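Local atomic coordinates of pleckstrin homology domain-containing family A member 8 (Homo sapiens, PDB entry 5KDI), a protein that binds simple glycosphingolipids in a GLTP-fold domain and probably transfers them between membranes. Residues G103-K115 with Q179-K191. The protein carries 2 engineered substitutions. Numbering follows the deposited sequence. Where two conformers were deposited one is given.
Sequences GLKFLKGFLTEVK and QRDLSLYLPAMEK. With 6S8 ((~{Z})-~{N}-[(~{E},2~{S},3~{R})-1-[(2~{R},3~{R},4~{S},5~{R},6~{R})-6-(hydroxymethyl)-3,4,5-tris(oxidanyl)oxan-2-yl]oxy-3-oxidanyl-octadec-4-en-2-yl]octadec-9-enamide), chain C.
K115 and Q179 clasp the C-terminal end of helix 93-115 to helix 172-202. Q179 gives NE2 to the backbone O of K115 at 2.8 Å, nearly straight (166°) and on a lone pair of that carbonyl, while its OE1 takes the ammonium NZ of K115 at 2.6 Å, from above the amide plane. In the conformer given, NZ also reaches S183 OG, at a strained angle, and that hydroxyl donates to Q179 O. K115 is extended to CE, with chi4 nearly eclipsed at 21°, a strained turn setting NZ between the two acceptors.

Apolar packing fills the middle of this antiparallel helix pair. L186 enters as a knob among K108, L111, T112 and K115: its CD2 lies 3.7 Å from L111 CB, and its CD1 meets T112 OG1. K115 is the reciprocal knob, its methylenes against L182 and L186. Nearer the bound lipid, L111 CD1 touches Y185 CE2 at 3.7 Å. F4 and F11 meet the Y185 ring edge-to-face. M189 packs its sulfur against K108 CB and its methyl against L107 CD2.

At the solvent side, the K108 chain crosses L186 and E190 at a slant, its CD resting over L186 O and E190 CB. In the conformer given, its NZ stays 4.4 Å from E190 OE1, bridged by a water weakly bound to the glutamate.

On its other side, helix 93-115 lines the glycolipid pocket, with F106 CD2 3.6 Å from the acyl-chain atom CAJ of 6S8. L107 divides its branches, CD1 facing the lipid and CD2 facing Y185. The chemistry thus implies a wall of the GLTP fold backed by a hydrocarbon seam, with directional polar bonds at one end and a weak, water-mediated approach of opposite charges at the rim.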
loop_
_atom_site.group_PDB
_atom_site.type_symbol
_atom_site.label_atom_id
_atom_site.label_comp_id
_atom_site.label_asym_id
_atom_site.label_seq_id
_atom_site.Cartn_x
_atom_site.Cartn_y
_atom_site.Cartn_z
ATOM N N GLY A 103 0.368 -5.396 2.368
ATOM C CA GLY A 103 -0.742 -4.517 2.369
ATOM C C GLY A 103 -0.985 -3.819 1.017
ATOM O O GLY A 103 -2.124 -3.676 0.561
ATOM N N LEU A 104 0.109 -3.467 0.348
ATOM C CA LEU A 104 -0.017 -2.845 -0.985
ATOM C C LEU A 104 -0.567 -3.852 -2.008
ATOM O O LEU A 104 -1.308 -3.446 -2.930
ATOM C CB LEU A 104 1.314 -2.275 -1.426
ATOM C CG LEU A 104 1.855 -1.042 -0.667
ATOM C CD1 LEU A 104 3.223 -0.691 -1.218
ATOM C CD2 LEU A 104 0.921 0.126 -0.804
ATOM N N LYS A 105 -0.180 -5.142 -1.895
ATOM C CA LYS A 105 -0.732 -6.141 -2.838
ATOM C C LYS A 105 -2.290 -6.180 -2.688
ATOM O O LYS A 105 -3.013 -6.275 -3.678
ATOM C CB LYS A 105 -0.170 -7.537 -2.644
ATOM C CG LYS A 105 1.278 -7.665 -3.023
ATOM C CD LYS A 105 1.501 -8.160 -4.448
ATOM C CE LYS A 105 2.976 -8.512 -4.776
ATOM N NZ LYS A 105 3.234 -9.811 -4.146
ATOM N N PHE A 106 -2.784 -6.124 -1.445
ATOM C CA PHE A 106 -4.208 -6.020 -1.156
ATOM C C PHE A 106 -4.839 -4.756 -1.784
ATOM O O PHE A 106 -5.848 -4.834 -2.528
ATOM C CB PHE A 106 -4.492 -6.126 0.332
ATOM C CG PHE A 106 -5.918 -5.811 0.715
ATOM C CD1 PHE A 106 -6.966 -6.617 0.334
ATOM C CD2 PHE A 106 -6.208 -4.682 1.406
ATOM C CE1 PHE A 106 -8.293 -6.317 0.701
ATOM C CE2 PHE A 106 -7.499 -4.388 1.772
ATOM C CZ PHE A 106 -8.551 -5.188 1.405
ATOM N N LEU A 107 -4.209 -3.594 -1.547
ATOM C CA LEU A 107 -4.683 -2.352 -2.121
ATOM C C LEU A 107 -4.766 -2.439 -3.671
ATOM O O LEU A 107 -5.743 -2.015 -4.279
ATOM C CB LEU A 107 -3.704 -1.211 -1.689
ATOM C CG LEU A 107 -4.009 0.139 -2.337
ATOM C CD1 LEU A 107 -5.404 0.689 -1.923
ATOM C CD2 LEU A 107 -2.868 1.072 -1.965
ATOM N N LYS A 108 -3.717 -2.982 -4.281
ATOM C CA LYS A 108 -3.645 -3.132 -5.736
ATOM C C LYS A 108 -4.840 -4.003 -6.213
ATOM O O LYS A 108 -5.520 -3.674 -7.183
ATOM C CB LYS A 108 -2.315 -3.685 -6.197
ATOM C CG LYS A 108 -2.020 -3.557 -7.651
ATOM C CD LYS A 108 -0.674 -4.004 -8.083
ATOM C CE LYS A 108 -0.576 -5.490 -8.103
ATOM N NZ LYS A 108 -1.217 -6.044 -9.354
ATOM N N GLY A 109 -5.082 -5.127 -5.495
ATOM C CA GLY A 109 -6.160 -6.041 -5.869
ATOM C C GLY A 109 -7.512 -5.350 -5.786
ATOM O O GLY A 109 -8.355 -5.501 -6.657
ATOM N N PHE A 110 -7.749 -4.638 -4.687
ATOM C CA PHE A 110 -8.995 -3.957 -4.462
ATOM C C PHE A 110 -9.215 -2.860 -5.535
ATOM O O PHE A 110 -10.271 -2.783 -6.136
ATOM C CB PHE A 110 -8.926 -3.291 -3.085
ATOM C CG PHE A 110 -10.022 -2.265 -2.856
ATOM C CD1 PHE A 110 -11.421 -2.573 -2.922
ATOM C CD2 PHE A 110 -9.689 -0.951 -2.576
ATOM C CE1 PHE A 110 -12.371 -1.589 -2.737
ATOM C CE2 PHE A 110 -10.634 0.019 -2.375
ATOM C CZ PHE A 110 -11.983 -0.279 -2.438
ATOM N N LEU A 111 -8.194 -2.066 -5.814
ATOM C CA LEU A 111 -8.348 -0.981 -6.774
ATOM C C LEU A 111 -8.478 -1.489 -8.203
ATOM O O LEU A 111 -9.161 -0.870 -9.017
ATOM C CB LEU A 111 -7.207 0.020 -6.666
ATOM C CG LEU A 111 -7.145 0.857 -5.403
ATOM C CD1 LEU A 111 -5.853 1.708 -5.418
ATOM C CD2 LEU A 111 -8.369 1.770 -5.264
ATOM N N THR A 112 -7.864 -2.643 -8.490
ATOM C CA THR A 112 -8.068 -3.304 -9.803
ATOM C C THR A 112 -9.512 -3.722 -9.993
ATOM O O THR A 112 -10.056 -3.497 -11.052
ATOM C CB THR A 112 -7.094 -4.505 -10.011
ATOM O OG1 THR A 112 -5.735 -4.044 -9.883
ATOM C CG2 THR A 112 -7.329 -5.262 -11.322
ATOM N N GLU A 113 -10.151 -4.306 -8.973
ATOM C CA GLU A 113 -11.579 -4.640 -9.059
ATOM C C GLU A 113 -12.397 -3.393 -9.376
ATOM O O GLU A 113 -13.276 -3.416 -10.238
ATOM C CB GLU A 113 -12.088 -5.239 -7.744
ATOM C CG GLU A 113 -11.649 -6.636 -7.475
ATOM C CD GLU A 113 -12.684 -7.703 -7.827
ATOM O OE1 GLU A 113 -13.924 -7.442 -7.945
ATOM O OE2 GLU A 113 -12.224 -8.818 -8.017
ATOM N N VAL A 114 -12.167 -2.332 -8.608
ATOM C CA VAL A 114 -12.836 -1.030 -8.864
ATOM C C VAL A 114 -12.605 -0.484 -10.267
ATOM O O VAL A 114 -13.556 -0.071 -10.930
ATOM C CB VAL A 114 -12.485 0.052 -7.810
ATOM C CG1 VAL A 114 -13.204 1.357 -8.198
ATOM C CG2 VAL A 114 -12.917 -0.443 -6.400
ATOM N N LYS A 115 -11.369 -0.505 -10.723
ATOM C CA LYS A 115 -11.020 -0.023 -12.058
ATOM C C LYS A 115 -11.728 -0.814 -13.158
ATOM O O LYS A 115 -12.049 -0.253 -14.197
ATOM C CB LYS A 115 -9.524 -0.104 -12.290
ATOM C CG LYS A 115 -9.066 0.439 -13.633
ATOM C CD LYS A 115 -7.641 0.178 -13.969
ATOM C CE LYS A 115 -7.328 0.419 -15.454
ATOM N NZ LYS A 115 -8.275 1.294 -16.201
ATOM N N GLN A 179 -10.009 6.278 -14.331
ATOM C CA GLN A 179 -9.440 5.284 -15.257
ATOM C C GLN A 179 -8.034 5.673 -15.667
ATOM O O GLN A 179 -7.146 4.802 -15.638
ATOM C CB GLN A 179 -10.297 5.052 -16.526
ATOM C CG GLN A 179 -11.624 4.400 -16.202
ATOM C CD GLN A 179 -11.469 2.940 -15.811
ATOM O OE1 GLN A 179 -10.667 2.213 -16.392
ATOM N NE2 GLN A 179 -12.185 2.529 -14.763
ATOM N N ARG A 180 -7.837 6.939 -16.070
ATOM C CA ARG A 180 -6.511 7.456 -16.461
ATOM C C ARG A 180 -5.552 7.275 -15.353
ATOM O O ARG A 180 -4.454 6.708 -15.556
ATOM C CB ARG A 180 -6.622 8.949 -16.840
ATOM C CG ARG A 180 -5.336 9.726 -17.112
ATOM C CD ARG A 180 -5.444 11.225 -17.030
ATOM N NE ARG A 180 -5.795 11.638 -15.663
ATOM C CZ ARG A 180 -6.767 12.463 -15.298
ATOM N NH1 ARG A 180 -7.563 13.028 -16.211
ATOM N NH2 ARG A 180 -6.944 12.692 -13.994
ATOM N N ASP A 181 -5.917 7.708 -14.152
ATOM C CA ASP A 181 -4.965 7.721 -13.060
ATOM C C ASP A 181 -4.652 6.330 -12.536
ATOM O O ASP A 181 -3.478 6.027 -12.209
ATOM C CB ASP A 181 -5.481 8.626 -11.945
ATOM C CG ASP A 181 -5.455 10.088 -12.316
ATOM O OD1 ASP A 181 -4.818 10.441 -13.355
ATOM O OD2 ASP A 181 -6.072 10.890 -11.555
ATOM N N LEU A 182 -5.684 5.483 -12.386
ATOM C CA LEU A 182 -5.457 4.087 -11.963
ATOM C C LEU A 182 -4.702 3.276 -12.974
ATOM O O LEU A 182 -3.915 2.370 -12.601
ATOM C CB LEU A 182 -6.769 3.389 -11.589
ATOM C CG LEU A 182 -7.396 3.821 -10.258
ATOM C CD1 LEU A 182 -8.784 3.208 -10.085
ATOM C CD2 LEU A 182 -6.416 3.612 -9.098
ATOM N N SER A 183 -4.862 3.600 -14.257
ATOM C CA SER A 183 -4.104 2.904 -15.322
ATOM C C SER A 183 -2.613 3.176 -15.304
ATOM O O SER A 183 -1.838 2.422 -15.908
ATOM C CB SER A 183 -4.684 3.268 -16.684
ATOM O OG SER A 183 -5.932 2.709 -16.851
ATOM N N LEU A 184 -2.188 4.229 -14.584
ATOM C CA LEU A 184 -0.772 4.467 -14.291
ATOM C C LEU A 184 -0.389 3.950 -12.874
ATOM O O LEU A 184 0.646 3.316 -12.720
ATOM C CB LEU A 184 -0.509 5.991 -14.337
ATOM C CG LEU A 184 -0.540 6.604 -15.715
ATOM C CD1 LEU A 184 -0.616 8.123 -15.550
ATOM C CD2 LEU A 184 0.700 6.129 -16.493
ATOM N N TYR A 185 -1.238 4.257 -11.898
ATOM C CA TYR A 185 -0.978 3.930 -10.491
ATOM C C TYR A 185 -0.745 2.437 -10.262
ATOM O O TYR A 185 0.229 2.003 -9.647
ATOM C CB TYR A 185 -2.152 4.426 -9.642
ATOM C CG TYR A 185 -2.019 4.375 -8.143
ATOM C CD1 TYR A 185 -1.451 5.428 -7.421
ATOM C CD2 TYR A 185 -2.522 3.312 -7.432
ATOM C CE1 TYR A 185 -1.438 5.409 -6.026
ATOM C CE2 TYR A 185 -2.530 3.296 -6.074
ATOM C CZ TYR A 185 -1.964 4.314 -5.378
ATOM O OH TYR A 185 -2.036 4.257 -3.998
ATOM N N LEU A 186 -1.630 1.634 -10.828
ATOM C CA LEU A 186 -1.597 0.191 -10.604
ATOM C C LEU A 186 -0.403 -0.531 -11.238
ATOM O O LEU A 186 0.284 -1.246 -10.550
ATOM C CB LEU A 186 -2.931 -0.432 -10.914
ATOM C CG LEU A 186 -4.132 0.095 -10.124
ATOM C CD1 LEU A 186 -5.407 -0.464 -10.720
ATOM C CD2 LEU A 186 -4.055 -0.188 -8.619
ATOM N N PRO A 187 -0.104 -0.318 -12.539
ATOM C CA PRO A 187 1.072 -1.003 -13.091
ATOM C C PRO A 187 2.355 -0.508 -12.485
ATOM O O PRO A 187 3.345 -1.268 -12.369
ATOM C CB PRO A 187 1.008 -0.727 -14.557
ATOM C CG PRO A 187 0.126 0.387 -14.723
ATOM C CD PRO A 187 -0.873 0.381 -13.590
ATOM N N ALA A 188 2.404 0.769 -12.089
ATOM C CA ALA A 188 3.622 1.280 -11.419
ATOM C C ALA A 188 3.804 0.566 -10.088
ATOM O O ALA A 188 4.895 0.118 -9.780
ATOM C CB ALA A 188 3.528 2.809 -11.190
ATOM N N MET A 189 2.737 0.435 -9.318
ATOM C CA MET A 189 2.786 -0.294 -8.059
ATOM C C MET A 189 3.211 -1.748 -8.282
ATOM O O MET A 189 4.086 -2.300 -7.586
ATOM C CB MET A 189 1.474 -0.212 -7.274
ATOM C CG MET A 189 1.708 -0.536 -5.826
ATOM S SD MET A 189 0.183 -1.084 -5.029
ATOM C CE MET A 189 -0.980 0.129 -5.576
ATOM N N GLU A 190 2.591 -2.385 -9.286
ATOM C CA GLU A 190 2.912 -3.802 -9.622
ATOM C C GLU A 190 4.420 -3.935 -9.877
ATOM O O GLU A 190 5.038 -4.926 -9.469
ATOM C CB GLU A 190 2.117 -4.244 -10.834
ATOM C CG GLU A 190 2.199 -5.696 -11.277
ATOM C CD GLU A 190 1.340 -6.048 -12.536
ATOM O OE1 GLU A 190 0.747 -5.148 -13.184
ATOM O OE2 GLU A 190 1.262 -7.246 -12.913
ATOM N N LYS A 191 4.983 -3.008 -10.662
ATOM C CA LYS A 191 6.389 -3.087 -11.006
ATOM C C LYS A 191 7.273 -3.073 -9.733
ATOM O O LYS A 191 8.210 -3.873 -9.588
ATOM C CB LYS A 191 6.790 -1.942 -11.946
ATOM C CG LYS A 191 8.255 -1.899 -12.278
ATOM C CD LYS A 191 8.543 -0.724 -13.204
ATOM C CE LYS A 191 9.973 -0.774 -13.707
ATOM N NZ LYS A 191 10.183 -1.637 -14.910
HETATM C C1 6S8 C . 0.230 -7.723 11.028
HETATM C C2 6S8 C . -1.111 -7.381 10.418
HETATM N N2 6S8 C . -0.904 -6.420 9.343
HETATM C C3 6S8 C . -2.038 -6.769 11.507
HETATM O O3 6S8 C . -2.134 -7.744 12.568
HETATM C C4 6S8 C . -3.371 -6.470 10.928
HETATM C C5 6S8 C . -3.849 -5.223 10.915
HETATM C C6 6S8 C . -5.185 -4.794 10.376
HETATM C C7 6S8 C . -6.043 -5.831 9.697
HETATM C C8 6S8 C . -7.425 -5.244 9.768
HETATM C C9 6S8 C . -8.179 -5.746 8.592
HETATM C C10 6S8 C . -7.776 -4.950 7.379
HETATM C C11 6S8 C . -8.974 -4.153 6.829
HETATM C C12 6S8 C . -8.753 -3.904 5.347
HETATM C C13 6S8 C . -8.904 -2.462 4.886
HETATM C C14 6S8 C . -10.332 -1.961 4.742
HETATM C C15 6S8 C . -10.463 -0.954 3.589
HETATM C C16 6S8 C . -11.190 0.351 3.862
HETATM C C17 6S8 C . -12.377 0.747 2.970
HETATM C C18 6S8 C . -12.067 1.059 1.514
HETATM C C1A 6S8 C . 2.318 -6.629 11.512
HETATM O O1A 6S8 C . 0.907 -6.574 11.534
HETATM C C2A 6S8 C . 2.877 -5.233 11.502
HETATM O O2A 6S8 C . 2.428 -4.576 10.302
HETATM C C3A 6S8 C . 4.395 -5.230 11.673
HETATM O O3A 6S8 C . 4.846 -3.902 11.812
HETATM C C4A 6S8 C . 4.771 -6.071 12.878
HETATM O O4A 6S8 C . 4.475 -5.387 14.093
HETATM O O5A 6S8 C . 3.647 -9.479 13.998
HETATM C C5M 6S8 C . 4.121 -7.439 12.788
HETATM C C6A 6S8 C . 4.450 -8.280 13.993
HETATM O O6A 6S8 C . 2.702 -7.275 12.705
HETATM C CAA 6S8 C . -1.325 -6.621 8.104
HETATM O OAA 6S8 C . -1.840 -7.658 7.694
HETATM C CAB 6S8 C . -1.058 -5.471 7.179
HETATM C CAC 6S8 C . -2.370 -4.678 7.450
HETATM C CAD 6S8 C . -3.024 -4.376 6.172
HETATM C CAE 6S8 C . -3.043 -2.877 6.066
HETATM C CAF 6S8 C . -3.718 -2.581 4.735
HETATM C CAG 6S8 C . -2.903 -1.550 3.933
HETATM C CAH 6S8 C . -3.826 -0.571 3.198
HETATM C CAI 6S8 C . -4.528 -1.351 2.126
HETATM C CAJ 6S8 C . -5.808 -1.171 1.789
HETATM C CAK 6S8 C . -6.721 -0.151 2.391
HETATM C CAL 6S8 C . -7.761 -0.023 1.270
HETATM C CAM 6S8 C . -8.548 1.271 1.288
HETATM C CAN 6S8 C . -7.627 2.449 1.175
HETATM C CAO 6S8 C . -8.349 3.599 0.512
HETATM C CAP 6S8 C . -8.138 3.635 -0.977
HETATM C CAQ 6S8 C . -7.704 4.989 -1.439
HETATM C CAR 6S8 C . -6.765 4.786 -2.560
HETATM O O HOH W 1 -1.265 -4.417 -11.618
#